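Glycerophosphoryl diester phosphodiesterase (PDB 3MZ2) probably hydrolyses glycerophosphodiesters, using a catalytic domain built as a TIM barrel. Local coordinates at residues E190-Y195 against R218-M223; T121-I126 against A148-D153; I31-G36 against K287-L292. One frame throughout, in Å; residues are numbered along the deposited sequence.

Contact 1 (E190-Y195 against R218-M223); sequences EAVQDY and REVIDM
Val192 meets both Val220 and Met223, and the whole contact is apolar. Met223 is a selenomethionine whose methyl carries most of the touching. In the conformer described, its CE lies 3.8 Å from Val192 CG1, with CB and CG2 of the same valine only slightly farther off, so the methyl settles against the branched end of the valine and not on a single tip. The bend at its last torsion (chi3 69°) turns CE out of the line of the chain and across Val192. Met223 has a second conformer, which makes this one version of the fit. Val192 CG2 touches both partners, for it also stands 4.2 Å from Val220 CG1, a looser methyl-to-methyl touch between two buried valines.

The polar interactions lie along and around the two helices. Regular helical bonds run within each of them, such as Met223 N to Glu219 O at 3.0 Å. Arg227, just past helix 215-226, touches Val192 with its side chain and gives a hydrogen bond from NH1 to Met223 O. A bound sulfate, probably from the crystallisation liquor, sits about 4 Å from the Met223 side chain.

Helices 189-197 and 215-226 follow strands 182-185 and 205-210, which pair in parallel. This is outer-layer packing between consecutive beta-alpha units of a TIM barrel.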
loop_
_atom_site.group_PDB
_atom_site.type_symbol
_atom_site.label_atom_id
_atom_site.label_comp_id
_atom_site.label_asym_id
_atom_site.label_seq_id
_atom_site.Cartn_x
_atom_site.Cartn_y
_atom_site.Cartn_z
ATOM N N GLU A 190 8.666 6.779 18.662
ATOM C CA GLU A 190 8.813 7.751 17.575
ATOM C C GLU A 190 7.487 8.019 16.863
ATOM O O GLU A 190 7.200 9.158 16.439
ATOM C CB GLU A 190 9.832 7.216 16.582
ATOM C CG GLU A 190 11.243 7.186 17.159
ATOM C CD GLU A 190 11.553 6.052 18.181
ATOM O OE1 GLU A 190 10.871 5.004 18.204
ATOM O OE2 GLU A 190 12.573 6.195 18.908
ATOM N N ALA A 191 6.667 6.966 16.737
ATOM C CA ALA A 191 5.315 7.099 16.135
ATOM C C ALA A 191 4.448 8.012 17.018
ATOM O O ALA A 191 3.779 8.872 16.506
ATOM C CB ALA A 191 4.617 5.752 15.868
ATOM N N VAL A 192 4.571 7.896 18.340
ATOM C CA VAL A 192 3.783 8.766 19.239
ATOM C C VAL A 192 4.127 10.225 18.931
ATOM O O VAL A 192 3.213 11.054 18.791
ATOM C CB VAL A 192 4.047 8.454 20.713
ATOM C CG1 VAL A 192 3.349 9.502 21.651
ATOM C CG2 VAL A 192 3.621 6.978 21.042
ATOM N N GLN A 193 5.434 10.510 18.811
ATOM C CA GLN A 193 5.916 11.855 18.565
ATOM C C GLN A 193 5.446 12.389 17.212
ATOM O O GLN A 193 5.106 13.576 17.082
ATOM C CB GLN A 193 7.455 11.955 18.656
ATOM C CG GLN A 193 8.021 13.409 18.604
ATOM C CD GLN A 193 7.713 14.220 19.855
ATOM O OE1 GLN A 193 7.947 13.764 20.982
ATOM N NE2 GLN A 193 7.204 15.433 19.667
ATOM N N ASP A 194 5.497 11.528 16.213
ATOM C CA ASP A 194 5.028 11.832 14.837
ATOM C C ASP A 194 3.592 12.414 14.840
ATOM O O ASP A 194 3.319 13.455 14.208
ATOM C CB ASP A 194 5.057 10.544 13.989
ATOM C CG ASP A 194 4.677 10.768 12.554
ATOM O OD1 ASP A 194 4.895 11.885 12.042
ATOM O OD2 ASP A 194 4.180 9.814 11.931
ATOM N N TYR A 195 2.649 11.737 15.496
ATOM C CA TYR A 195 1.292 12.275 15.499
ATOM C C TYR A 195 1.217 13.605 16.201
ATOM O O TYR A 195 0.478 14.492 15.768
ATOM C CB TYR A 195 0.256 11.298 16.079
ATOM C CG TYR A 195 0.148 10.093 15.209
ATOM C CD1 TYR A 195 -0.615 10.108 14.060
ATOM C CD2 TYR A 195 0.886 8.966 15.511
ATOM C CE1 TYR A 195 -0.681 9.019 13.225
ATOM C CE2 TYR A 195 0.860 7.843 14.672
ATOM C CZ TYR A 195 0.068 7.876 13.524
ATOM O OH TYR A 195 -0.023 6.806 12.659
ATOM N N ARG A 218 4.507 -2.623 25.272
ATOM C CA ARG A 218 3.866 -2.249 26.545
ATOM C C ARG A 218 4.147 -0.794 27.019
ATOM O O ARG A 218 3.269 -0.131 27.572
ATOM C CB ARG A 218 4.190 -3.259 27.663
ATOM C CG ARG A 218 3.527 -4.609 27.441
ATOM C CD ARG A 218 3.694 -5.596 28.613
ATOM N NE ARG A 218 2.663 -5.411 29.651
ATOM C CZ ARG A 218 2.749 -4.590 30.706
ATOM N NH1 ARG A 218 3.832 -3.840 30.919
ATOM N NH2 ARG A 218 1.730 -4.498 31.566
ATOM N N GLU A 219 5.356 -0.324 26.820
ATOM C CA GLU A 219 5.740 1.032 27.137
ATOM C C GLU A 219 4.935 1.999 26.263
ATOM O O GLU A 219 4.429 2.992 26.756
ATOM C CB GLU A 219 7.245 1.193 26.925
ATOM C CG GLU A 219 7.870 2.465 27.502
ATOM C CD GLU A 219 7.545 3.700 26.693
ATOM O OE1 GLU A 219 7.558 3.634 25.427
ATOM O OE2 GLU A 219 7.310 4.756 27.344
ATOM N N VAL A 220 4.816 1.707 24.974
ATOM C CA VAL A 220 3.986 2.540 24.080
ATOM C C VAL A 220 2.535 2.554 24.546
ATOM O O VAL A 220 1.893 3.605 24.569
ATOM C CB VAL A 220 4.132 2.101 22.625
ATOM C CG1 VAL A 220 3.164 2.851 21.700
ATOM C CG2 VAL A 220 5.602 2.279 22.159
ATOM N N ILE A 221 2.019 1.395 24.962
ATOM C CA ILE A 221 0.638 1.325 25.423
ATOM C C ILE A 221 0.424 2.189 26.654
ATOM O O ILE A 221 -0.595 2.885 26.749
ATOM C CB ILE A 221 0.221 -0.152 25.707
ATOM C CG1 ILE A 221 0.112 -0.958 24.408
ATOM C CG2 ILE A 221 -1.054 -0.185 26.475
ATOM C CD1 ILE A 221 0.124 -2.474 24.653
ATOM N N ASP A 222 1.382 2.157 27.594
ATOM C CA ASP A 222 1.334 3.024 28.792
ATOM C C ASP A 222 1.334 4.516 28.411
ATOM O O ASP A 222 0.508 5.289 28.929
ATOM C CB ASP A 222 2.501 2.699 29.723
ATOM C CG ASP A 222 2.294 1.413 30.530
ATOM O OD1 ASP A 222 1.160 0.900 30.593
ATOM O OD2 ASP A 222 3.303 0.950 31.136
HETATM N N MSE A 223 2.192 4.901 27.462
HETATM C CA MSE A 223 2.232 6.285 26.950
HETATM C C MSE A 223 0.897 6.693 26.349
HETATM O O MSE A 223 0.407 7.802 26.567
HETATM C CB MSE A 223 3.296 6.437 25.871
HETATM C CG MSE A 223 4.708 6.362 26.396
HETATM SE SE MSE A 223 5.996 6.402 24.941
HETATM C CE MSE A 223 5.754 8.233 24.363
#

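Contact 2 (T121-I126 against A148-D153); sequences TLEEAI and AQLITD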
loop_
_atom_site.group_PDB
_atom_site.type_symbol
_atom_site.label_atom_id
_atom_site.label_comp_id
_atom_site.label_asym_id
_atom_site.label_seq_id
_atom_site.Cartn_x
_atom_site.Cartn_y
_atom_site.Cartn_z
ATOM N N THR A 121 -20.743 -3.372 -2.138
ATOM C CA THR A 121 -20.170 -2.035 -2.258
ATOM C C THR A 121 -19.876 -1.459 -0.880
ATOM O O THR A 121 -20.518 -1.828 0.120
ATOM C CB THR A 121 -21.096 -1.043 -2.979
ATOM O OG1 THR A 121 -22.277 -0.876 -2.214
ATOM C CG2 THR A 121 -21.396 -1.463 -4.421
ATOM N N LEU A 122 -18.935 -0.537 -0.812
ATOM C CA LEU A 122 -18.709 0.251 0.377
ATOM C C LEU A 122 -19.956 1.012 0.788
ATOM O O LEU A 122 -20.294 1.069 1.977
ATOM C CB LEU A 122 -17.490 1.200 0.223
ATOM C CG LEU A 122 -17.299 2.165 1.392
ATOM C CD1 LEU A 122 -17.025 1.414 2.724
ATOM C CD2 LEU A 122 -16.214 3.209 1.083
ATOM N N GLU A 123 -20.677 1.568 -0.187
ATOM C CA GLU A 123 -21.908 2.270 0.110
ATOM C C GLU A 123 -22.924 1.401 0.847
ATOM O O GLU A 123 -23.538 1.830 1.829
ATOM C CB GLU A 123 -22.531 2.778 -1.186
ATOM C CG GLU A 123 -23.766 3.642 -0.967
ATOM C CD GLU A 123 -23.463 4.929 -0.206
ATOM O OE1 GLU A 123 -22.290 5.357 -0.170
ATOM O OE2 GLU A 123 -24.417 5.526 0.354
ATOM N N GLU A 124 -23.128 0.176 0.369
ATOM C CA GLU A 124 -24.061 -0.747 1.047
ATOM C C GLU A 124 -23.627 -0.990 2.487
ATOM O O GLU A 124 -24.479 -1.039 3.394
ATOM C CB GLU A 124 -24.164 -2.094 0.325
ATOM C CG GLU A 124 -24.945 -3.171 1.085
ATOM C CD GLU A 124 -24.910 -4.505 0.374
ATOM O OE1 GLU A 124 -24.039 -4.681 -0.506
ATOM O OE2 GLU A 124 -25.755 -5.364 0.689
ATOM N N ALA A 125 -22.307 -1.122 2.710
ATOM C CA ALA A 125 -21.810 -1.386 4.033
ATOM C C ALA A 125 -22.003 -0.192 4.965
ATOM O O ALA A 125 -22.397 -0.353 6.131
ATOM C CB ALA A 125 -20.313 -1.790 3.962
ATOM N N ILE A 126 -21.748 1.000 4.450
ATOM C CA ILE A 126 -21.901 2.222 5.225
ATOM C C ILE A 126 -23.379 2.402 5.618
ATOM O O ILE A 126 -23.683 2.684 6.782
ATOM C CB ILE A 126 -21.374 3.457 4.432
ATOM C CG1 ILE A 126 -19.855 3.449 4.326
ATOM C CG2 ILE A 126 -21.793 4.821 5.067
ATOM C CD1 ILE A 126 -19.361 4.492 3.388
ATOM N N ALA A 148 -11.929 10.823 1.792
ATOM C CA ALA A 148 -12.303 12.004 2.598
ATOM C C ALA A 148 -13.667 12.559 2.177
ATOM O O ALA A 148 -14.530 12.836 3.014
ATOM C CB ALA A 148 -11.225 13.107 2.562
ATOM N N GLN A 149 -13.867 12.701 0.874
ATOM C CA GLN A 149 -15.106 13.320 0.393
ATOM C C GLN A 149 -16.319 12.407 0.600
ATOM O O GLN A 149 -17.419 12.894 0.935
ATOM C CB GLN A 149 -14.962 13.688 -1.074
ATOM C CG GLN A 149 -13.996 14.863 -1.269
ATOM C CD GLN A 149 -13.482 15.001 -2.698
ATOM O OE1 GLN A 149 -13.603 14.085 -3.518
ATOM N NE2 GLN A 149 -12.881 16.163 -2.990
ATOM N N LEU A 150 -16.168 11.107 0.391
ATOM C CA LEU A 150 -17.299 10.187 0.562
ATOM C C LEU A 150 -17.807 10.234 1.997
ATOM O O LEU A 150 -18.989 10.340 2.231
ATOM C CB LEU A 150 -16.912 8.746 0.232
ATOM C CG LEU A 150 -18.066 7.723 0.299
ATOM C CD1 LEU A 150 -19.200 8.074 -0.645
ATOM C CD2 LEU A 150 -17.517 6.323 -0.024
ATOM N N ILE A 151 -16.893 10.134 2.969
ATOM C CA ILE A 151 -17.312 10.134 4.389
ATOM C C ILE A 151 -17.961 11.497 4.773
ATOM O O ILE A 151 -19.024 11.553 5.428
ATOM C CB ILE A 151 -16.140 9.837 5.328
ATOM C CG1 ILE A 151 -15.631 8.424 5.052
ATOM C CG2 ILE A 151 -16.563 9.939 6.791
ATOM C CD1 ILE A 151 -14.253 8.093 5.758
ATOM N N THR A 152 -17.344 12.600 4.324
ATOM C CA THR A 152 -17.825 13.920 4.612
ATOM C C THR A 152 -19.183 14.164 3.977
ATOM O O THR A 152 -20.116 14.648 4.630
ATOM C CB THR A 152 -16.842 15.014 4.204
ATOM O OG1 THR A 152 -15.597 14.751 4.852
ATOM C CG2 THR A 152 -17.344 16.439 4.631
ATOM N N ASP A 153 -19.297 13.833 2.688
ATOM C CA ASP A 153 -20.551 14.092 1.934
ATOM C C ASP A 153 -21.730 13.307 2.534
ATOM O O ASP A 153 -22.870 13.767 2.513
ATOM C CB ASP A 153 -20.434 13.663 0.469
ATOM C CG ASP A 153 -19.480 14.560 -0.386
ATOM O OD1 ASP A 153 -18.934 15.586 0.078
ATOM O OD2 ASP A 153 -19.288 14.183 -1.557
#
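On the helix that brings Leu150 against Leu122, the carbonyl oxygen of Ala148 is gripped twice by Thr152: OG1 donates to Ala148 O at 2.9 Å and Thr152 N to the same oxygen at 3.1 Å. The two donors arrive from opposite faces of the carbonyl plane, and OG1 is also hydrogen-bonded to Asn177 ND2. The setting is a TIM barrel, with helices 122-129 and 144-153 in its outer layer flanking strand 135-137. Their short segments run roughly alongside each other, 35° between directions, with axes 12.5 Å apart, so side chains must span the gap.

From helix 144-153 Leu150 does nearly all of this, its two methyls meeting three side chains of the other helix. CD1 comes near the carboxylate of Glu123, whose chain bends at chi2 (63°) to carry OE1 round to this side; the pair is merely a van der Waals neighbour. CD2 faces Leu122 and, more distantly, Ile126 CD1 at 4.3 Å. On the side facing the barrel strands, Leu122 and Ile151 both touch Leu137, while Leu150 also touches Ile76 of strand 76-78.

Where helix 122-129 starts, Thr121 is the N-cap, its OG1 accepting from Glu124 N at 2.9 Å. Glu123 and Leu150 each have a second conformer, so this fit is one of at least two versions. In it the two leucines lie side by side pointing opposite ways, with Leu122 CD2 3.6 Å from Leu150 CD2.

Contact 3 (I31-G36 against K287-L292); sequences IPLISG and KFFSTL
The backbones of 31-36 and 287-292 stay well apart, 10.1 Å between the CA atoms of Ile31 and Phe288 at their nearest, so the two strands do not pair and Phe289 bridges the distance with its ring. Strand 33-36 belongs to the TIM barrel, lying between the parallel strands 63-70 and 262-265, and Leu33 shares backbone hydrogen bonds with Asp261 and Ile263. Strand 289-291, near the end of the chain, pairs antiparallel with strand 10-12 outside the barrel.

Phe289 has CG anti to its own carbonyl carbon (chi1 -65°), which sends the ring across to Ile31 and Leu33. Ile31 points back at it: its CD1 comes obliquely to the ring, 3.6 Å from Phe289 CE1 and 4.0 Å from Phe289 CD1. Its other branch, CG2, lies 4.1 Å from Phe289 CZ, so the two arms of the isoleucine touch neighbouring parts of one ring. Phe23 of helix 17-23 touches both Phe289 and Leu33, and Leu12 of strand 10-12 adds to the same apolar cluster.

With an alanine in place of Phe289 the ring is gone, and Ile31 CD1 and Leu33 CD2 would probably lose the surface they pack on, opening a gap between strand 289-291 and the entry to strand 33-36. Leu33 meets the ring at its edge, in plane, with CD2 3.7 Å from Phe289 CZ.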
loop_
_atom_site.group_PDB
_atom_site.type_symbol
_atom_site.label_atom_id
_atom_site.label_comp_id
_atom_site.label_asym_id
_atom_site.label_seq_id
_atom_site.Cartn_x
_atom_site.Cartn_y
_atom_site.Cartn_z
ATOM N N ILE A 31 -14.405 -1.535 28.658
ATOM C CA ILE A 31 -14.822 -2.869 28.215
ATOM C C ILE A 31 -13.877 -3.309 27.097
ATOM O O ILE A 31 -13.685 -2.560 26.130
ATOM C CB ILE A 31 -16.275 -2.833 27.705
ATOM C CG1 ILE A 31 -17.211 -2.569 28.895
ATOM C CG2 ILE A 31 -16.694 -4.147 26.983
ATOM C CD1 ILE A 31 -18.612 -2.361 28.472
ATOM N N PRO A 32 -13.338 -4.533 27.197
ATOM C CA PRO A 32 -12.497 -5.017 26.099
ATOM C C PRO A 32 -13.289 -4.999 24.802
ATOM O O PRO A 32 -14.460 -5.443 24.799
ATOM C CB PRO A 32 -12.161 -6.463 26.523
ATOM C CG PRO A 32 -12.160 -6.398 28.019
ATOM C CD PRO A 32 -13.317 -5.436 28.351
ATOM N N LEU A 33 -12.655 -4.536 23.727
ATOM C CA LEU A 33 -13.300 -4.388 22.424
ATOM C C LEU A 33 -12.806 -5.390 21.380
ATOM O O LEU A 33 -11.677 -5.870 21.465
ATOM C CB LEU A 33 -13.113 -2.971 21.920
ATOM C CG LEU A 33 -13.710 -1.902 22.790
ATOM C CD1 LEU A 33 -13.500 -0.532 22.101
ATOM C CD2 LEU A 33 -15.240 -2.098 23.120
ATOM N N ILE A 34 -13.636 -5.725 20.402
ATOM C CA ILE A 34 -13.288 -6.635 19.331
ATOM C C ILE A 34 -13.553 -5.967 17.992
ATOM O O ILE A 34 -14.593 -5.287 17.776
ATOM C CB ILE A 34 -14.101 -7.918 19.412
ATOM C CG1 ILE A 34 -13.871 -8.676 20.732
ATOM C CG2 ILE A 34 -13.758 -8.902 18.244
ATOM C CD1 ILE A 34 -14.752 -9.957 20.954
ATOM N N SER A 35 -12.605 -6.138 17.090
ATOM C CA SER A 35 -12.754 -5.654 15.707
ATOM C C SER A 35 -12.532 -6.807 14.749
ATOM O O SER A 35 -11.588 -7.579 14.917
ATOM C CB SER A 35 -11.776 -4.498 15.458
ATOM O OG SER A 35 -12.051 -3.819 14.254
ATOM N N GLY A 36 -13.432 -6.962 13.780
ATOM C CA GLY A 36 -13.350 -8.009 12.790
ATOM C C GLY A 36 -12.407 -7.604 11.701
ATOM O O GLY A 36 -12.714 -6.700 10.909
ATOM N N LYS A 287 -22.905 2.066 28.441
ATOM C CA LYS A 287 -23.958 2.801 27.735
ATOM C C LYS A 287 -23.874 2.735 26.207
ATOM O O LYS A 287 -24.843 3.016 25.514
ATOM C CB LYS A 287 -23.910 4.262 28.162
ATOM C CG LYS A 287 -22.611 4.974 27.832
ATOM C CD LYS A 287 -22.733 6.411 28.262
ATOM C CE LYS A 287 -21.520 7.230 27.922
ATOM N NZ LYS A 287 -21.668 8.638 28.419
ATOM N N PHE A 288 -22.701 2.394 25.681
ATOM C CA PHE A 288 -22.490 2.346 24.249
ATOM C C PHE A 288 -22.924 1.043 23.571
ATOM O O PHE A 288 -22.696 0.896 22.357
ATOM C CB PHE A 288 -21.000 2.618 23.929
ATOM C CG PHE A 288 -20.550 4.021 24.278
ATOM C CD1 PHE A 288 -21.034 5.100 23.566
ATOM C CD2 PHE A 288 -19.655 4.247 25.305
ATOM C CE1 PHE A 288 -20.653 6.392 23.884
ATOM C CE2 PHE A 288 -19.253 5.577 25.634
ATOM C CZ PHE A 288 -19.728 6.617 24.905
ATOM N N PHE A 289 -23.456 0.108 24.335
ATOM C CA PHE A 289 -23.785 -1.211 23.824
ATOM C C PHE A 289 -25.263 -1.481 23.959
ATOM O O PHE A 289 -25.869 -1.228 25.013
ATOM C CB PHE A 289 -23.011 -2.275 24.605
ATOM C CG PHE A 289 -21.534 -2.201 24.427
ATOM C CD1 PHE A 289 -20.765 -1.373 25.240
ATOM C CD2 PHE A 289 -20.916 -2.919 23.431
ATOM C CE1 PHE A 289 -19.402 -1.282 25.083
ATOM C CE2 PHE A 289 -19.541 -2.838 23.276
ATOM C CZ PHE A 289 -18.791 -2.020 24.103
ATOM N N SER A 290 -25.841 -2.066 22.922
ATOM C CA SER A 290 -27.261 -2.419 22.919
ATOM C C SER A 290 -27.496 -3.598 21.977
ATOM O O SER A 290 -26.549 -4.285 21.585
ATOM C CB SER A 290 -28.122 -1.210 22.518
ATOM O OG SER A 290 -29.496 -1.447 22.789
ATOM N N THR A 291 -28.762 -3.853 21.644
ATOM C CA THR A 291 -29.126 -4.924 20.730
ATOM C C THR A 291 -30.226 -4.437 19.796
ATOM O O THR A 291 -30.981 -3.530 20.118
ATOM C CB THR A 291 -29.628 -6.206 21.446
ATOM O OG1 THR A 291 -30.776 -5.902 22.207
ATOM C CG2 THR A 291 -28.573 -6.793 22.372
ATOM N N LEU A 292 -30.290 -5.068 18.644
ATOM C CA LEU A 292 -31.258 -4.758 17.624
ATOM C C LEU A 292 -31.969 -6.074 17.435
ATOM O O LEU A 292 -31.330 -7.115 17.210
ATOM C CB LEU A 292 -30.531 -4.307 16.363
ATOM C CG LEU A 292 -31.279 -3.619 15.236
ATOM C CD1 LEU A 292 -32.505 -2.778 15.731
ATOM C CD2 LEU A 292 -30.240 -2.802 14.441
ATOM O OXT LEU A 292 -33.193 -6.128 17.581
#

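Overall arrangement
All three contacts are held mainly by apolar packing, yet they hold different elements. Contacts 1 and 2 each join two outer-layer helices of the barrel, lie in series along the chain, and stand 30 Å apart between centres. Contact 1 is a buried group of methyls, though farthest out, its centre about 20 Å from that of the chain; contact 2 is partly buried, and a carboxylate borders its leucine. Contact 3 instead ties the entry and start of a barrel strand to the chain's last strand, using an aromatic ring where the others use aliphatic groups. Its segments bracket the other two contacts in sequence, and it is also partly buried. None touches another; contacts 2 and 3 come nearest, about 11 Å between closest atoms.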